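Local coordinates for uncharacterized protein (Legionella pneumophila subsp. pneumophila, PDB 5L0L) that is of unknown function but carries a HIT-related domain, a fold that in relatives binds nucleotides, in a protein predicted to span the membrane, at residues P43-G48 with Q169-W174; H130-G135 with F156-K161. All blocks are in the same frame, centred on the assembly; numbering follows the deposited sequence.

Contact 1: residues P43-G48 with Q169-W174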
loop_
_atom_site.group_PDB
_atom_site.type_symbol
_atom_site.label_atom_id
_atom_site.label_comp_id
_atom_site.label_asym_id
_atom_site.label_seq_id
_atom_site.Cartn_x
_atom_site.Cartn_y
_atom_site.Cartn_z
ATOM N N PRO A 43 12.545 11.527 6.774
ATOM C CA PRO A 43 13.292 12.651 7.354
ATOM C C PRO A 43 12.552 13.976 7.356
ATOM O O PRO A 43 12.943 14.854 8.123
ATOM C CB PRO A 43 14.543 12.789 6.467
ATOM C CG PRO A 43 14.375 11.846 5.345
ATOM C CD PRO A 43 13.211 10.942 5.585
ATOM N N THR A 44 11.510 14.107 6.543
ATOM C CA THR A 44 10.791 15.387 6.423
ATOM C C THR A 44 9.395 15.439 7.021
ATOM O O THR A 44 8.809 16.513 7.044
ATOM C CB THR A 44 10.722 15.836 4.954
ATOM O OG1 THR A 44 9.963 14.902 4.181
ATOM C CG2 THR A 44 12.099 15.948 4.388
ATOM N N ASP A 45 8.881 14.324 7.540
ATOM C CA ASP A 45 7.548 14.293 8.086
ATOM C C ASP A 45 7.478 13.236 9.191
ATOM O O ASP A 45 7.553 12.044 8.915
ATOM C CB ASP A 45 6.541 13.971 6.972
ATOM C CG ASP A 45 5.092 14.160 7.415
ATOM O OD1 ASP A 45 4.824 14.744 8.500
ATOM O OD2 ASP A 45 4.204 13.727 6.646
ATOM N N CYS A 46 7.307 13.706 10.434
ATOM C CA CYS A 46 7.216 12.837 11.601
ATOM C C CYS A 46 5.824 12.367 11.904
ATOM O O CYS A 46 5.652 11.479 12.748
ATOM C CB CYS A 46 7.780 13.537 12.852
ATOM S SG CYS A 46 6.876 14.973 13.441
ATOM N N ARG A 47 4.811 12.920 11.223
ATOM C CA ARG A 47 3.429 12.529 11.518
ATOM C C ARG A 47 3.218 11.022 11.311
ATOM O O ARG A 47 3.687 10.441 10.312
ATOM C CB ARG A 47 2.432 13.270 10.648
ATOM C CG ARG A 47 2.470 14.791 10.831
ATOM C CD ARG A 47 1.528 15.489 9.882
ATOM N NE ARG A 47 1.871 15.143 8.504
ATOM C CZ ARG A 47 1.009 14.966 7.506
ATOM N NH1 ARG A 47 -0.293 15.161 7.665
ATOM N NH2 ARG A 47 1.465 14.623 6.328
ATOM N N GLY A 48 2.503 10.410 12.246
ATOM C CA GLY A 48 2.202 8.992 12.202
ATOM C C GLY A 48 3.426 8.070 12.309
ATOM O O GLY A 48 3.325 6.888 11.990
ATOM N N GLN A 169 -3.427 19.936 5.380
ATOM C CA GLN A 169 -2.377 19.303 6.171
ATOM C C GLN A 169 -1.044 19.709 5.628
ATOM O O GLN A 169 -0.936 20.124 4.493
ATOM C CB GLN A 169 -2.452 17.764 6.076
ATOM C CG GLN A 169 -3.705 17.186 6.672
ATOM C CD GLN A 169 -3.868 15.701 6.354
ATOM O OE1 GLN A 169 -2.909 14.938 6.370
ATOM N NE2 GLN A 169 -5.101 15.299 6.103
ATOM N N HIS A 170 -0.005 19.541 6.433
ATOM C CA HIS A 170 1.355 19.722 5.957
ATOM C C HIS A 170 2.314 18.817 6.732
ATOM O O HIS A 170 2.021 18.388 7.847
ATOM C CB HIS A 170 1.800 21.186 6.091
ATOM C CG HIS A 170 1.804 21.665 7.497
ATOM N ND1 HIS A 170 2.860 21.437 8.347
ATOM C CD2 HIS A 170 0.852 22.268 8.238
ATOM C CE1 HIS A 170 2.577 21.916 9.544
ATOM N NE2 HIS A 170 1.367 22.444 9.496
ATOM N N ALA A 171 3.459 18.567 6.129
ATOM C CA ALA A 171 4.484 17.761 6.778
ATOM C C ALA A 171 4.986 18.491 8.016
ATOM O O ALA A 171 5.054 19.728 8.025
ATOM C CB ALA A 171 5.627 17.514 5.821
ATOM N N ILE A 172 5.356 17.729 9.040
ATOM C CA ILE A 172 5.949 18.267 10.259
ATOM C C ILE A 172 7.384 17.754 10.397
ATOM O O ILE A 172 7.606 16.542 10.521
ATOM C CB ILE A 172 5.130 17.912 11.515
ATOM C CG1 ILE A 172 3.739 18.554 11.358
ATOM C CG2 ILE A 172 5.841 18.409 12.784
ATOM C CD1 ILE A 172 2.787 18.240 12.455
ATOM N N LYS A 173 8.338 18.694 10.423
ATOM C CA LYS A 173 9.749 18.346 10.526
ATOM C C LYS A 173 10.037 17.734 11.888
ATOM O O LYS A 173 9.352 18.028 12.869
ATOM C CB LYS A 173 10.653 19.585 10.350
ATOM C CG LYS A 173 10.549 20.199 8.975
ATOM C CD LYS A 173 11.681 19.805 8.016
ATOM C CE LYS A 173 11.724 20.727 6.799
ATOM N NZ LYS A 173 11.652 19.919 5.535
ATOM N N TRP A 174 11.021 16.854 11.932
ATOM C CA TRP A 174 11.397 16.178 13.184
ATOM C C TRP A 174 12.099 17.112 14.174
ATOM O O TRP A 174 13.064 17.787 13.819
ATOM C CB TRP A 174 12.355 14.993 12.900
ATOM C CG TRP A 174 11.702 13.753 12.570
ATOM C CD1 TRP A 174 11.632 13.169 11.343
ATOM C CD2 TRP A 174 11.022 12.877 13.471
ATOM N NE1 TRP A 174 10.910 12.000 11.413
ATOM C CE2 TRP A 174 10.538 11.788 12.711
ATOM C CE3 TRP A 174 10.750 12.914 14.848
ATOM C CZ2 TRP A 174 9.815 10.733 13.289
ATOM C CZ3 TRP A 174 10.040 11.888 15.402
ATOM C CH2 TRP A 174 9.580 10.804 14.637
HETATM O O HOH W 1 12.603 16.950 9.635
HETATM O O HOH W 2 9.112 18.870 5.940
HETATM O O HOH W 3 8.752 9.908 10.400
#

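Contact 2: residues H130-G135 with F156-K161. With SO4 (sulfate ion), chain C.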
loop_
_atom_site.group_PDB
_atom_site.type_symbol
_atom_site.label_atom_id
_atom_site.label_comp_id
_atom_site.label_asym_id
_atom_site.label_seq_id
_atom_site.Cartn_x
_atom_site.Cartn_y
_atom_site.Cartn_z
ATOM N N HIS A 130 5.390 3.998 1.549
ATOM C CA HIS A 130 5.265 4.761 2.801
ATOM C C HIS A 130 4.381 3.960 3.729
ATOM O O HIS A 130 3.407 3.368 3.295
ATOM C CB HIS A 130 4.572 6.097 2.539
ATOM C CG HIS A 130 5.269 6.929 1.528
ATOM N ND1 HIS A 130 6.350 7.711 1.848
ATOM C CD2 HIS A 130 5.098 7.035 0.187
ATOM C CE1 HIS A 130 6.814 8.277 0.741
ATOM N NE2 HIS A 130 6.039 7.918 -0.271
HETATM N N MSE A 131 4.694 3.990 5.016
HETATM C CA MSE A 131 3.874 3.315 6.032
HETATM C C MSE A 131 3.826 4.216 7.267
HETATM O O MSE A 131 4.790 4.966 7.547
HETATM C CB MSE A 131 4.463 1.935 6.345
HETATM C CG MSE A 131 3.640 1.195 7.364
HETATM SE SE MSE A 131 4.318 -0.637 7.706
HETATM C CE MSE A 131 4.057 -1.377 5.918
ATOM N N TRP A 132 2.696 4.206 7.965
ATOM C CA TRP A 132 2.523 5.058 9.145
ATOM C C TRP A 132 1.437 4.474 10.017
ATOM O O TRP A 132 0.777 3.475 9.632
ATOM C CB TRP A 132 2.183 6.509 8.724
ATOM C CG TRP A 132 0.910 6.581 7.946
ATOM C CD1 TRP A 132 -0.330 6.886 8.429
ATOM C CD2 TRP A 132 0.737 6.323 6.539
ATOM N NE1 TRP A 132 -1.269 6.798 7.422
ATOM C CE2 TRP A 132 -0.643 6.470 6.255
ATOM C CE3 TRP A 132 1.607 5.978 5.492
ATOM C CZ2 TRP A 132 -1.174 6.305 4.973
ATOM C CZ3 TRP A 132 1.070 5.759 4.236
ATOM C CH2 TRP A 132 -0.301 5.914 3.982
ATOM N N GLY A 133 1.284 5.050 11.195
ATOM C CA GLY A 133 0.283 4.581 12.179
ATOM C C GLY A 133 -0.811 5.618 12.397
ATOM O O GLY A 133 -0.565 6.846 12.278
ATOM N N ARG A 134 -2.008 5.124 12.727
ATOM C CA ARG A 134 -3.147 5.932 13.112
ATOM C C ARG A 134 -3.597 5.614 14.542
ATOM O O ARG A 134 -3.540 4.472 15.018
ATOM C CB ARG A 134 -4.332 5.756 12.129
ATOM C CG ARG A 134 -3.978 5.963 10.656
ATOM C CD ARG A 134 -3.504 7.397 10.363
ATOM N NE ARG A 134 -4.537 8.390 10.631
ATOM C CZ ARG A 134 -5.549 8.670 9.799
ATOM N NH1 ARG A 134 -6.434 9.563 10.165
ATOM N NH2 ARG A 134 -5.679 8.078 8.600
ATOM N N GLY A 135 -4.129 6.633 15.175
ATOM C CA GLY A 135 -4.590 6.552 16.543
ATOM C C GLY A 135 -4.838 7.937 17.103
ATOM O O GLY A 135 -5.118 8.855 16.334
ATOM N N PHE A 156 -5.202 10.589 5.760
ATOM C CA PHE A 156 -3.834 11.038 6.030
ATOM C C PHE A 156 -3.200 11.468 4.706
ATOM O O PHE A 156 -3.091 10.662 3.775
ATOM C CB PHE A 156 -3.043 9.898 6.660
ATOM C CG PHE A 156 -1.695 10.301 7.217
ATOM C CD1 PHE A 156 -0.661 10.687 6.379
ATOM C CD2 PHE A 156 -1.453 10.251 8.580
ATOM C CE1 PHE A 156 0.604 11.030 6.891
ATOM C CE2 PHE A 156 -0.208 10.594 9.089
ATOM C CZ PHE A 156 0.819 10.966 8.257
ATOM N N ASP A 157 -2.848 12.740 4.569
ATOM C CA ASP A 157 -2.297 13.231 3.308
ATOM C C ASP A 157 -0.780 13.120 3.351
ATOM O O ASP A 157 -0.140 13.759 4.189
ATOM C CB ASP A 157 -2.730 14.679 3.022
ATOM C CG ASP A 157 -2.563 15.043 1.554
ATOM O OD1 ASP A 157 -1.464 14.858 0.947
ATOM O OD2 ASP A 157 -3.562 15.488 0.946
ATOM N N LEU A 158 -0.206 12.302 2.459
ATOM C CA LEU A 158 1.243 12.092 2.423
ATOM C C LEU A 158 2.027 13.262 1.815
ATOM O O LEU A 158 3.255 13.278 1.933
ATOM C CB LEU A 158 1.613 10.773 1.722
ATOM C CG LEU A 158 1.119 9.530 2.463
ATOM C CD1 LEU A 158 1.260 8.306 1.579
ATOM C CD2 LEU A 158 1.823 9.280 3.805
ATOM N N ILE A 159 1.313 14.204 1.190
ATOM C CA ILE A 159 1.813 15.483 0.700
ATOM C C ILE A 159 2.491 15.278 -0.647
ATOM O O ILE A 159 3.589 14.732 -0.711
ATOM C CB ILE A 159 2.810 16.233 1.634
ATOM C CG1 ILE A 159 2.348 16.314 3.074
ATOM C CG2 ILE A 159 3.031 17.669 1.106
ATOM C CD1 ILE A 159 0.980 16.933 3.293
ATOM N N ALA A 160 1.829 15.662 -1.727
ATOM C CA ALA A 160 2.430 15.648 -3.055
ATOM C C ALA A 160 3.082 17.012 -3.303
ATOM O O ALA A 160 2.530 18.027 -2.896
ATOM C CB ALA A 160 1.345 15.382 -4.097
ATOM N N LYS A 161 4.249 17.041 -3.935
ATOM C CA LYS A 161 4.890 18.322 -4.323
ATOM C C LYS A 161 4.038 19.128 -5.296
ATOM O O LYS A 161 3.950 20.346 -5.196
ATOM C CB LYS A 161 6.254 18.068 -4.961
ATOM C CG LYS A 161 7.267 17.671 -3.923
ATOM C CD LYS A 161 8.648 17.367 -4.486
ATOM C CE LYS A 161 9.446 16.671 -3.391
ATOM N NZ LYS A 161 10.916 16.846 -3.515
HETATM S S SO4 C . 6.215 9.671 -3.228
HETATM O O1 SO4 C . 7.605 9.565 -2.696
HETATM O O2 SO4 C . 6.430 10.273 -4.539
HETATM O O3 SO4 C . 5.807 8.273 -3.164
HETATM O O4 SO4 C . 5.719 10.596 -2.199
#

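Contact 1: residues P43-G48 with Q169-W174
Asp45 and Ile172 bring the two irregular segments together, their CA atoms 4.8 Å apart and the chain directions 129° from one another; Cys46 N donates to Ile172 O over 2.9 Å. Ile172 N in turn gives a nearly straight bond to OD1 of Asp45, the residue before Cys46 (3.1 Å, 170° at the hydrogen), so both polar backbone atoms of Ile172 are used. A chi1 of -170° swings the short carboxylate away from the Asp45 backbone N, toward Ala171 and Ile172. Ile172 N and Arg47 N reach OD1 from opposite faces of the carboxylate, the latter closing an Asx turn, while Arg47 NE uses its syn lone pair. Arg47 NH2 meets OD2, completing a side-on salt bridge, and Arg50 pairs with OD2 as well. The long arginine bends at chi3 and sends NH1 to Gln169 OE1 at 2.9 Å. Its NH2 also bonds Asp157 O, while Gln169 OE1 accepts from Asp157 N.

At the other end, the short Cys46 side chain sets CB over the face of the Trp174 indole, 3.3 Å from the centroid of its six-membered ring, a CH-pi contact; SG touches Ile172 CG2 at 3.6 Å. One water joins Pro43 O to Trp174 N. The loop between strands 35-41 and 51-58 thus meets the segment leading into helix 176-194, whose Leu179 and Cys182 touch Trp174. Three donors on OD1 and two arginines at the carboxylate would probably stabilise Asp45 as an anion.

Contact 2: residues H130-G135 with F156-K161
His130 NE2 donates to sulfate O3 over 2.9 Å, with a weaker bond to O1; the anion is also held by His128 NE2 and by the backbone N atoms of Gly103 and Asn105. The oxygen O3 sits at the edge of the imidazole, near its plane, as suits a ring N-H. Behind this polar end, His130 CB rests 4.1 Å from Leu158 CD1.

Two residues on from His130, Trp132 points the same way from strand 128-134 and carries the apolar part of the contact. Its CG lies between the backbone N and the carbonyl carbon (chi1 61°), which turns one indole face to the loop. Phe156 stacks face to face on the five-membered ring, centroids 4.1 Å apart and planes at 30°, with NE1 over the phenyl at 3.5 Å from Phe156 CG. Leu158 makes a CH-pi contact, its CD2 methyl 3.8 Å from the six-membered ring centroid; the branched end lets CD1 and CD2 both meet CZ3. His128 and His130 recall the His-x-His-x-His motif of HIT proteins, but the strand holds two histidines rather than three, so the usual activity cannot be assumed; the sulfate, probably from the crystallisation liquor, is consistent with a phosphate-binding place. Arg134, bent at chi2 and chi3, lays one guanidinium face over Phe156 CB, 3.7 Å from NH2; NH1 bonds Leu154 O, and Gln98 OE1 accepts from both NH2 and the indole N-H. Leu102 of the second subunit packs against Trp132.

How the contacts relate
From the N terminus, residues 43-48 come first, in the loop between strands 35-41 and 51-58. Far along the chain, 169-174 returns to them just before helix 176-194, so contact 1 closes a long loop. Inside it is nested contact 2, which closes a short one: strand 128-134 leads into an irregular connection that folds back at 156-161. The two centres lie about 9 Å apart, and the contacts touch directly: Arg47 O packs on the Phe156 ring and Gly48 O on Trp132 CB. Gly48 also pairs through its backbone with Gly133. Together they fasten the long segment between strand 128-134 and helix 176-194 to neighbouring parts of the six-stranded antiparallel sheet.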